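Local atomic coordinates of putative HTH-type transcriptional regulator PH0061 (Pyrococcus horikoshii, PDB entry 2DBB), a protein that probably binds specific DNA sequences through a helix-turn-helix domain and regulates transcription as a member of the AsnC family. Residues Asp83-Ser97 with Lys100-Leu112. Sequence-based numbering, arbitrary orientation.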
loop_
_atom_site.group_PDB
_atom_site.type_symbol
_atom_site.label_atom_id
_atom_site.label_comp_id
_atom_site.label_asym_id
_atom_site.label_seq_id
_atom_site.Cartn_x
_atom_site.Cartn_y
_atom_site.Cartn_z
ATOM N N ASP B 83 11.679 2.025 18.138
ATOM C CA ASP B 83 10.776 0.926 18.462
ATOM C C ASP B 83 9.588 1.368 19.296
ATOM O O ASP B 83 8.473 0.882 19.100
ATOM C CB ASP B 83 11.532 -0.188 19.187
ATOM C CG ASP B 83 12.491 -0.926 18.272
ATOM O OD1 ASP B 83 12.050 -1.396 17.200
ATOM O OD2 ASP B 83 13.684 -1.040 18.623
ATOM N N LYS B 84 9.824 2.293 20.222
ATOM C CA LYS B 84 8.752 2.788 21.074
ATOM C C LYS B 84 7.777 3.607 20.245
ATOM O O LYS B 84 6.569 3.496 20.418
ATOM C CB LYS B 84 9.307 3.646 22.215
ATOM C CG LYS B 84 8.264 3.993 23.270
ATOM C CD LYS B 84 8.883 4.754 24.435
ATOM C CE LYS B 84 7.909 4.896 25.605
ATOM N NZ LYS B 84 6.687 5.681 25.274
ATOM N N VAL B 85 8.302 4.433 19.345
ATOM C CA VAL B 85 7.440 5.242 18.494
ATOM C C VAL B 85 6.568 4.305 17.678
ATOM O O VAL B 85 5.358 4.496 17.571
ATOM C CB VAL B 85 8.246 6.103 17.499
ATOM C CG1 VAL B 85 7.293 6.809 16.544
ATOM C CG2 VAL B 85 9.090 7.116 18.245
ATOM N N ILE B 86 7.203 3.286 17.107
ATOM C CA ILE B 86 6.511 2.317 16.275
ATOM C C ILE B 86 5.396 1.579 17.004
ATOM O O ILE B 86 4.319 1.371 16.443
ATOM C CB ILE B 86 7.508 1.314 15.682
ATOM C CG1 ILE B 86 8.441 2.051 14.707
ATOM C CG2 ILE B 86 6.760 0.182 14.985
ATOM C CD1 ILE B 86 9.632 1.248 14.259
ATOM N N SER B 87 5.642 1.184 18.250
ATOM C CA SER B 87 4.618 0.475 19.010
ATOM C C SER B 87 3.535 1.469 19.415
ATOM O O SER B 87 2.374 1.105 19.578
ATOM C CB SER B 87 5.223 -0.184 20.258
ATOM O OG SER B 87 5.677 0.786 21.188
ATOM N N GLU B 88 3.931 2.730 19.562
ATOM C CA GLU B 88 3.017 3.803 19.941
ATOM C C GLU B 88 2.014 4.140 18.836
ATOM O O GLU B 88 0.845 4.398 19.111
ATOM C CB GLU B 88 3.813 5.065 20.294
ATOM C CG GLU B 88 3.734 5.497 21.755
ATOM C CD GLU B 88 2.354 5.992 22.158
ATOM O OE1 GLU B 88 1.879 7.000 21.585
ATOM O OE2 GLU B 88 1.741 5.372 23.053
ATOM N N ILE B 89 2.467 4.129 17.585
ATOM C CA ILE B 89 1.591 4.476 16.471
ATOM C C ILE B 89 0.987 3.319 15.675
ATOM O O ILE B 89 0.002 3.510 14.963
ATOM C CB ILE B 89 2.327 5.393 15.467
ATOM C CG1 ILE B 89 3.498 4.635 14.838
ATOM C CG2 ILE B 89 2.817 6.650 16.176
ATOM C CD1 ILE B 89 4.229 5.404 13.759
ATOM N N SER B 90 1.563 2.129 15.785
ATOM C CA SER B 90 1.061 0.987 15.029
ATOM C C SER B 90 -0.392 0.611 15.292
ATOM O O SER B 90 -1.027 -0.016 14.447
ATOM C CB SER B 90 1.952 -0.229 15.260
ATOM O OG SER B 90 3.217 -0.036 14.651
ATOM N N ASP B 91 -0.923 0.990 16.451
ATOM C CA ASP B 91 -2.305 0.670 16.779
ATOM C C ASP B 91 -3.292 1.752 16.365
ATOM O O ASP B 91 -4.499 1.542 16.441
ATOM C CB ASP B 91 -2.465 0.403 18.277
ATOM C CG ASP B 91 -1.633 -0.764 18.749
ATOM O OD1 ASP B 91 -1.441 -1.718 17.960
ATOM O OD2 ASP B 91 -1.179 -0.731 19.915
ATOM N N ILE B 92 -2.788 2.908 15.941
ATOM C CA ILE B 92 -3.674 3.986 15.510
ATOM C C ILE B 92 -4.343 3.560 14.211
ATOM O O ILE B 92 -3.675 3.137 13.269
ATOM C CB ILE B 92 -2.904 5.287 15.290
ATOM C CG1 ILE B 92 -2.192 5.684 16.586
ATOM C CG2 ILE B 92 -3.860 6.379 14.849
ATOM C CD1 ILE B 92 -1.309 6.906 16.452
ATOM N N GLU B 93 -5.666 3.675 14.173
ATOM C CA GLU B 93 -6.451 3.259 13.019
ATOM C C GLU B 93 -6.157 3.977 11.701
ATOM O O GLU B 93 -6.134 3.345 10.631
ATOM C CB GLU B 93 -7.947 3.370 13.340
ATOM C CG GLU B 93 -8.843 2.637 12.345
ATOM C CD GLU B 93 -9.068 3.407 11.048
ATOM O OE1 GLU B 93 -9.398 2.768 10.025
ATOM O OE2 GLU B 93 -8.930 4.648 11.055
ATOM N N TYR B 94 -5.927 5.283 11.766
ATOM C CA TYR B 94 -5.664 6.031 10.545
ATOM C C TYR B 94 -4.215 5.938 10.062
ATOM O O TYR B 94 -3.842 6.539 9.050
ATOM C CB TYR B 94 -6.106 7.487 10.716
ATOM C CG TYR B 94 -5.418 8.225 11.829
ATOM C CD1 TYR B 94 -4.123 8.721 11.664
ATOM C CD2 TYR B 94 -6.066 8.449 13.048
ATOM C CE1 TYR B 94 -3.488 9.420 12.675
ATOM C CE2 TYR B 94 -5.436 9.150 14.078
ATOM C CZ TYR B 94 -4.146 9.632 13.881
ATOM O OH TYR B 94 -3.497 10.317 14.886
ATOM N N VAL B 95 -3.403 5.180 10.794
ATOM C CA VAL B 95 -2.011 4.944 10.420
ATOM C C VAL B 95 -2.092 3.667 9.589
ATOM O O VAL B 95 -2.341 2.597 10.136
ATOM C CB VAL B 95 -1.119 4.689 11.667
ATOM C CG1 VAL B 95 0.233 4.159 11.243
ATOM C CG2 VAL B 95 -0.949 5.976 12.464
ATOM N N LYS B 96 -1.894 3.785 8.277
ATOM C CA LYS B 96 -1.990 2.639 7.368
ATOM C C LYS B 96 -0.742 1.774 7.216
ATOM O O LYS B 96 -0.839 0.567 6.972
ATOM C CB LYS B 96 -2.465 3.118 5.990
ATOM C CG LYS B 96 -3.815 3.842 6.041
ATOM C CD LYS B 96 -4.801 3.066 6.902
ATOM C CE LYS B 96 -6.142 3.762 7.003
ATOM N NZ LYS B 96 -7.048 3.007 7.919
ATOM N N SER B 97 0.433 2.379 7.331
ATOM C CA SER B 97 1.657 1.603 7.225
ATOM C C SER B 97 2.764 2.213 8.053
ATOM O O SER B 97 2.801 3.425 8.280
ATOM C CB SER B 97 2.117 1.461 5.766
ATOM O OG SER B 97 2.669 2.657 5.256
ATOM N N LYS B 100 10.477 0.484 8.839
ATOM C CA LYS B 100 11.770 0.905 9.347
ATOM C C LYS B 100 12.689 0.883 8.135
ATOM O O LYS B 100 12.615 -0.024 7.308
ATOM C CB LYS B 100 12.286 -0.062 10.416
ATOM C CG LYS B 100 11.370 -0.193 11.626
ATOM C CD LYS B 100 11.932 -1.169 12.644
ATOM C CE LYS B 100 13.273 -0.683 13.171
ATOM N NZ LYS B 100 13.826 -1.631 14.170
ATOM N N GLY B 101 13.541 1.890 8.016
ATOM C CA GLY B 101 14.425 1.933 6.871
ATOM C C GLY B 101 15.847 2.334 7.178
ATOM O O GLY B 101 16.177 2.751 8.283
ATOM N N VAL B 102 16.690 2.192 6.167
ATOM C CA VAL B 102 18.094 2.551 6.251
ATOM C C VAL B 102 18.256 3.716 5.281
ATOM O O VAL B 102 18.062 3.549 4.071
ATOM C CB VAL B 102 18.989 1.377 5.802
ATOM C CG1 VAL B 102 20.446 1.820 5.739
ATOM C CG2 VAL B 102 18.820 0.205 6.758
ATOM N N GLY B 103 18.586 4.891 5.817
ATOM C CA GLY B 103 18.746 6.068 4.980
ATOM C C GLY B 103 18.500 7.348 5.753
ATOM O O GLY B 103 18.611 7.357 6.983
ATOM N N ARG B 104 18.144 8.426 5.058
ATOM C CA ARG B 104 17.925 9.698 5.741
ATOM C C ARG B 104 16.852 9.649 6.829
ATOM O O ARG B 104 16.912 10.411 7.793
ATOM C CB ARG B 104 17.589 10.811 4.745
ATOM C CG ARG B 104 17.387 12.156 5.441
ATOM C CD ARG B 104 17.131 13.326 4.499
ATOM N NE ARG B 104 18.366 14.000 4.112
ATOM C CZ ARG B 104 18.422 15.253 3.670
ATOM N NH1 ARG B 104 17.309 15.971 3.562
ATOM N NH2 ARG B 104 19.586 15.791 3.336
ATOM N N TYR B 105 15.868 8.769 6.671
ATOM C CA TYR B 105 14.801 8.625 7.658
ATOM C C TYR B 105 14.693 7.146 8.011
ATOM O O TYR B 105 14.661 6.293 7.118
ATOM C CB TYR B 105 13.480 9.128 7.075
ATOM C CG TYR B 105 13.551 10.559 6.604
ATOM C CD1 TYR B 105 13.469 11.615 7.508
ATOM C CD2 TYR B 105 13.735 10.860 5.251
ATOM C CE1 TYR B 105 13.565 12.935 7.078
ATOM C CE2 TYR B 105 13.837 12.177 4.813
ATOM C CZ TYR B 105 13.753 13.204 5.732
ATOM O OH TYR B 105 13.861 14.508 5.315
ATOM N N ASN B 106 14.639 6.832 9.303
ATOM C CA ASN B 106 14.557 5.433 9.702
ATOM C C ASN B 106 13.132 4.928 9.912
ATOM O O ASN B 106 12.908 3.725 10.017
ATOM C CB ASN B 106 15.428 5.181 10.940
ATOM C CG ASN B 106 15.073 6.075 12.110
ATOM O OD1 ASN B 106 15.157 7.296 12.025
ATOM N ND2 ASN B 106 14.678 5.464 13.216
ATOM N N ILE B 107 12.163 5.835 9.953
ATOM C CA ILE B 107 10.773 5.433 10.113
ATOM C C ILE B 107 9.932 6.153 9.063
ATOM O O ILE B 107 10.007 7.376 8.914
ATOM C CB ILE B 107 10.231 5.765 11.530
ATOM C CG1 ILE B 107 11.090 5.067 12.588
ATOM C CG2 ILE B 107 8.790 5.273 11.670
ATOM C CD1 ILE B 107 10.785 5.478 14.019
ATOM N N ILE B 108 9.154 5.373 8.322
ATOM C CA ILE B 108 8.290 5.890 7.270
ATOM C C ILE B 108 6.866 5.486 7.601
ATOM O O ILE B 108 6.577 4.302 7.742
ATOM C CB ILE B 108 8.647 5.293 5.889
ATOM C CG1 ILE B 108 10.126 5.540 5.579
ATOM C CG2 ILE B 108 7.771 5.935 4.805
ATOM C CD1 ILE B 108 10.497 6.989 5.563
ATOM N N VAL B 109 5.983 6.476 7.698
ATOM C CA VAL B 109 4.594 6.235 8.050
ATOM C C VAL B 109 3.600 6.806 7.047
ATOM O O VAL B 109 3.778 7.904 6.544
ATOM C CB VAL B 109 4.269 6.864 9.422
ATOM C CG1 VAL B 109 2.813 6.565 9.809
ATOM C CG2 VAL B 109 5.233 6.339 10.472
ATOM N N ARG B 110 2.553 6.048 6.754
ATOM C CA ARG B 110 1.522 6.541 5.858
ATOM C C ARG B 110 0.260 6.726 6.688
ATOM O O ARG B 110 -0.124 5.832 7.443
ATOM C CB ARG B 110 1.229 5.564 4.713
ATOM C CG ARG B 110 0.055 6.023 3.843
ATOM C CD ARG B 110 -0.317 4.998 2.769
ATOM N NE ARG B 110 0.728 4.833 1.764
ATOM C CZ ARG B 110 0.993 5.710 0.798
ATOM N NH1 ARG B 110 0.286 6.831 0.693
ATOM N NH2 ARG B 110 1.972 5.470 -0.068
ATOM N N LEU B 111 -0.374 7.886 6.538
ATOM C CA LEU B 111 -1.605 8.217 7.238
ATOM C C LEU B 111 -2.736 8.448 6.240
ATOM O O LEU B 111 -2.513 8.984 5.148
ATOM C CB LEU B 111 -1.446 9.517 8.032
ATOM C CG LEU B 111 -0.278 9.720 8.990
ATOM C CD1 LEU B 111 -0.343 11.140 9.550
ATOM C CD2 LEU B 111 -0.332 8.683 10.105
ATOM N N LEU B 112 -3.944 8.036 6.616
ATOM C CA LEU B 112 -5.126 8.278 5.796
ATOM C C LEU B 112 -5.814 9.407 6.551
ATOM O O LEU B 112 -6.209 9.227 7.704
ATOM C CB LEU B 112 -6.052 7.058 5.748
ATOM C CG LEU B 112 -7.315 7.264 4.894
ATOM C CD1 LEU B 112 -6.912 7.395 3.436
ATOM C CD2 LEU B 112 -8.281 6.095 5.071
HETATM O O HOH W 1 5.102 3.145 5.573
HETATM O O HOH W 2 2.298 2.569 2.588
#
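Val-95 and Leu-111 face each other across a beta hairpin, strands 95-102 and 107-114, and helix 79-89 packs over the same side of the sheet: the alpha/beta sandwich expected of the C-terminal domain in AsnC-type regulators. The tight part is this apolar layer. Val-95 CG2 lies 3.6 Å from Leu-111 CD2, while Val-95 CG1 turns to Val-109 CG1. From the helix, Ile-89 meets Val-109 tip to tip, CD1 to CG2 at 3.6 Å; chi1 of 64° aims its CG1-CD1 arm there. Beta-branched Val-95 and Val-109 favour extended strands, while Ile-89 and Leu-111 have the reach to fill the layer. Tyr-94 closes one end, its ring edge beside Leu-111 CD2 and its side chain also touching Phe-127 of helix 117-129. Toward the N-terminal half of helix 79-89, Lys-100 methylenes pack tightly on Ile-86 CD1; looser is the salt bridge of its NZ to Asp-83 OD1 (3.5 Å), between partly exposed residues.

Backbone bonds fix the register. Leu-112 N donates to Tyr-94 O at 2.9 Å, nearly straight (168°). Arg-110 O then takes Lys-96 N at 2.8 Å and, weakly, Ser-97 N, because a classic beta bulge sets both residues against Arg-110.

The other face is mixed, hydrated by two waters and partly covered by the second subunit. Lys-96 lays its aliphatic chain across Leu-112, with CE 3.5 Å from CB; its NZ donates to Glu-93 O at 2.9 Å and forms salt bridges with Glu-93 OE1 and Ile-151 OXT of the second subunit. Arg-110 reaches Glu-99 of that subunit, whose strand continues the sheet. Small Ser-97 suits the hydrated spot: its OG donates to one water held by Ile-108 O and accepts from a second, which accepts from Arg-110 NE, its oxygen 2.9 Å from NE and in the guanidinium plane, at its edge.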